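Local atomic coordinates of nucleotidyl transferase (Methanothermobacter thermautotrophicus, PDB entry 6PLJ), a protein that probably acts as a nucleotidyltransferase of the MobA-like family, and has been linked to pseudomurein cell-wall synthesis in this methanogen. Residues R142-H147 and S154-G159. Residues are numbered along the deposited sequence; the frame is centred on the assembly and turned at random. Where two conformers were deposited one is given.
Sequences RRIAEH and SILARG
Ile144, on helix 138-147, meets Ser154 and Leu156 of strand 152-157 with both branches of its side chain. Its CG1 stands anti to the carbonyl carbon (chi1 -69°) and the chain runs on extended, which carries CD1 along the strand to Leu156, 3.8 Å from CB and 3.6 Å from the backbone N. The two side chains meet at a slant, the methyl end of the isoleucine against the root of the leucine. The shorter branch, CG2, drops beside the serine, 3.5 Å from OG. Pro173, Ala175 and Val209 pack around the same isoleucine, so an alanine here would probably open a gap between helix and sheet and leave Leu156 CB one apolar contact poorer.

Ser154 points at the helix. Its OG sits between backbone N and carbonyl carbon (chi1 61°) and donates to Ile144 O; at 2.5 Å the bond is shorter than normal, and as the serine has two conformers the exact length is doubtful. That carbonyl also accepts from His147 N, at 3.3 Å. Next to it, His147 CB lies 3.7 Å from Ser154 CB, while the imidazole swings away to stack on Tyr207.

Helix and strand run roughly antiparallel, their short axes at 145°, as part of a beta-alpha-beta crossover from strand 125-130 to strand 152-157, with strand 174-177 between them in the sheet, consistent with the Rossmann-like fold of this family. Chemically, the contact pairs an isoleucine packed on the strand with one serine hydroxyl that adds a donor to the carbonyl of buried Ile144.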
ATOM      1  N   ARG A 142       6.109  -8.704   6.258  1.00 13.45           N
ATOM      2  CA  ARG A 142       6.761  -8.911   7.544  1.00 15.02           C
ATOM      3  C   ARG A 142       8.242  -8.531   7.483  1.00 14.87           C
ATOM      4  O   ARG A 142       8.727  -7.834   8.371  1.00 14.93           O
ATOM      5  CB  ARG A 142       6.586 -10.364   7.994  1.00 16.21           C
ATOM      6  CG  ARG A 142       7.092 -10.660   9.392  1.00 18.28           C
ATOM      7  CD  ARG A 142       6.977 -12.144   9.662  1.00 19.51           C
ATOM      8  NE  ARG A 142       5.584 -12.599   9.746  1.00 21.44           N
ATOM      9  CZ  ARG A 142       4.822 -12.576  10.844  1.00 21.93           C
ATOM     10  NH1 ARG A 142       5.284 -12.096  12.000  1.00 23.96           N
ATOM     11  NH2 ARG A 142       3.562 -13.020  10.780  1.00 24.35           N
ATOM     12  N   ARG A 143       8.944  -8.967   6.432  1.00 15.78           N
ATOM     13  CA  ARG A 143      10.358  -8.623   6.228  1.00 16.69           C
ATOM     14  C   ARG A 143      10.558  -7.115   6.115  1.00 16.30           C
ATOM     15  O   ARG A 143      11.502  -6.559   6.684  1.00 16.74           O
ATOM     16  CB  ARG A 143      10.926  -9.310   4.993  1.00 18.98           C
ATOM     17  CG  ARG A 143      11.310 -10.764   5.204  1.00 22.23           C
ATOM     18  CD  ARG A 143      12.138 -11.309   4.044  1.00 24.28           C
ATOM     19  NE  ARG A 143      11.284 -11.731   2.935  1.00 27.99           N
ATOM     20  CZ  ARG A 143      10.604 -12.882   2.888  1.00 30.44           C
ATOM     21  NH1 ARG A 143       9.839 -13.155   1.829  1.00 32.24           N
ATOM     22  NH2 ARG A 143      10.666 -13.766   3.891  1.00 31.41           N
ATOM     23  N   ILE A 144       9.662  -6.452   5.386  1.00 14.42           N
ATOM     24  CA  ILE A 144       9.719  -5.000   5.247  1.00 14.15           C
ATOM     25  C   ILE A 144       9.561  -4.334   6.618  1.00 14.95           C
ATOM     26  O   ILE A 144      10.363  -3.485   6.989  1.00 15.30           O
ATOM     27  CB  ILE A 144       8.686  -4.487   4.210  1.00 13.36           C
ATOM     28  CG1 ILE A 144       9.145  -4.945   2.819  1.00 13.47           C
ATOM     29  CG2 ILE A 144       8.554  -2.957   4.240  1.00 13.25           C
ATOM     30  CD1 ILE A 144       8.144  -4.718   1.712  1.00 13.55           C
ATOM     31  N   ALA A 145       8.567  -4.759   7.382  1.00 14.94           N
ATOM     32  CA  ALA A 145       8.329  -4.164   8.699  1.00 15.74           C
ATOM     33  C   ALA A 145       9.525  -4.355   9.628  1.00 17.60           C
ATOM     34  O   ALA A 145       9.886  -3.431  10.386  1.00 17.22           O
ATOM     35  CB  ALA A 145       7.054  -4.732   9.313  1.00 15.87           C
ATOM     36  N   GLU A 146      10.149  -5.528   9.544  1.00 18.90           N
ATOM     37  CA  GLU A 146      11.282  -5.887  10.414  1.00 20.88           C
ATOM     38  C   GLU A 146      12.536  -5.049  10.191  1.00 21.33           C
ATOM     39  O   GLU A 146      13.337  -4.895  11.113  1.00 22.61           O
ATOM     40  CB  GLU A 146      11.656  -7.358  10.221  1.00 22.25           C
ATOM     41  CG  GLU A 146      10.671  -8.353  10.814  1.00 24.93           C
ATOM     42  CD  GLU A 146      10.934  -9.778  10.341  1.00 26.81           C
ATOM     43  OE1 GLU A 146      11.718  -9.967   9.380  1.00 29.70           O
ATOM     44  OE2 GLU A 146      10.361 -10.713  10.934  1.00 28.94           O
ATOM     45  N   HIS A 147      12.715  -4.536   8.971  1.00 20.57           N
ATOM     46  CA  HIS A 147      13.892  -3.745   8.604  1.00 20.95           C
ATOM     47  C   HIS A 147      13.760  -2.247   8.870  1.00 19.67           C
ATOM     48  O   HIS A 147      14.732  -1.504   8.717  1.00 20.86           O
ATOM     49  CB  HIS A 147      14.249  -3.962   7.129  1.00 22.58           C
ATOM     50  CG  HIS A 147      15.063  -5.190   6.879  1.00 24.78           C
ATOM     51  ND1 HIS A 147      16.429  -5.227   7.076  1.00 25.64           N
ATOM     52  CD2 HIS A 147      14.709  -6.422   6.444  1.00 25.31           C
ATOM     53  CE1 HIS A 147      16.880  -6.431   6.771  1.00 26.07           C
ATOM     54  NE2 HIS A 147      15.858  -7.174   6.385  1.00 26.92           N
ATOM     55  N   SER A 154      12.324   1.082   5.149  0.50 12.97           N
ATOM     56  CA  SER A 154      12.464  -0.168   4.424  0.50 12.66           C
ATOM     57  C   SER A 154      11.376  -0.190   3.374  0.50 12.41           C
ATOM     58  O   SER A 154      10.317   0.394   3.558  0.50 11.86           O
ATOM     59  CB  SER A 154      12.332  -1.350   5.371  0.50 12.68           C
ATOM     60  OG  SER A 154      11.060  -1.338   5.980  0.50 12.94           O
ATOM     61  N   ILE A 155      11.649  -0.840   2.256  1.00 12.30           N
ATOM     62  CA  ILE A 155      10.752  -0.757   1.106  1.00 12.44           C
ATOM     63  C   ILE A 155      10.881  -1.975   0.223  1.00 12.24           C
ATOM     64  O   ILE A 155      11.946  -2.600   0.183  1.00 12.50           O
ATOM     65  CB  ILE A 155      11.069   0.533   0.315  1.00 12.90           C
ATOM     66  CG1 ILE A 155      10.006   0.818  -0.749  1.00 12.90           C
ATOM     67  CG2 ILE A 155      12.484   0.492  -0.280  1.00 13.52           C
ATOM     68  CD1 ILE A 155      10.053   2.246  -1.215  1.00 13.13           C
ATOM     69  N   LEU A 156       9.790  -2.315  -0.465  1.00 11.39           N
ATOM     70  CA  LEU A 156       9.829  -3.392  -1.453  1.00 11.10           C
ATOM     71  C   LEU A 156      10.688  -2.934  -2.629  1.00 11.38           C
ATOM     72  O   LEU A 156      10.395  -1.948  -3.278  1.00 11.00           O
ATOM     73  CB  LEU A 156       8.419  -3.758  -1.923  1.00 10.78           C
ATOM     74  CG  LEU A 156       8.309  -4.953  -2.879  1.00 10.74           C
ATOM     75  CD1 LEU A 156       8.796  -6.215  -2.199  1.00 10.99           C
ATOM     76  CD2 LEU A 156       6.876  -5.116  -3.375  1.00 10.62           C
ATOM     77  N   ALA A 157      11.761  -3.674  -2.871  1.00 11.67           N
ATOM     78  CA  ALA A 157      12.752  -3.315  -3.880  1.00 12.19           C
ATOM     79  C   ALA A 157      12.314  -3.836  -5.239  1.00 12.58           C
ATOM     80  O   ALA A 157      11.553  -4.800  -5.348  1.00 12.57           O
ATOM     81  CB  ALA A 157      14.099  -3.908  -3.509  1.00 11.92           C
ATOM     82  N   ARG A 158      12.810  -3.178  -6.275  1.00 13.31           N
ATOM     83  CA  ARG A 158      12.577  -3.592  -7.656  1.00 14.35           C
ATOM     84  C   ARG A 158      13.507  -4.748  -8.025  1.00 14.77           C
ATOM     85  O   ARG A 158      13.190  -5.546  -8.906  1.00 15.01           O
ATOM     86  CB  ARG A 158      12.765  -2.381  -8.576  1.00 14.15           C
ATOM     87  CG  ARG A 158      12.590  -2.613 -10.058  1.00 14.51           C
ATOM     88  CD  ARG A 158      11.207  -3.125 -10.430  1.00 14.29           C
ATOM     89  NE  ARG A 158      10.110  -2.213 -10.087  1.00 14.13           N
ATOM     90  CZ  ARG A 158       8.843  -2.368 -10.501  1.00 14.26           C
ATOM     91  NH1 ARG A 158       8.489  -3.409 -11.259  1.00 15.19           N
ATOM     92  NH2 ARG A 158       7.913  -1.493 -10.148  1.00 14.70           N
ATOM     93  N   GLY A 159      14.646  -4.842  -7.341  1.00 15.93           N
ATOM     94  CA  GLY A 159      15.646  -5.882  -7.597  1.00 17.09           C
ATOM     95  C   GLY A 159      16.054  -6.574  -6.320  1.00 17.99           C
ATOM     96  O   GLY A 159      15.205  -6.931  -5.512  1.00 17.46           O
TER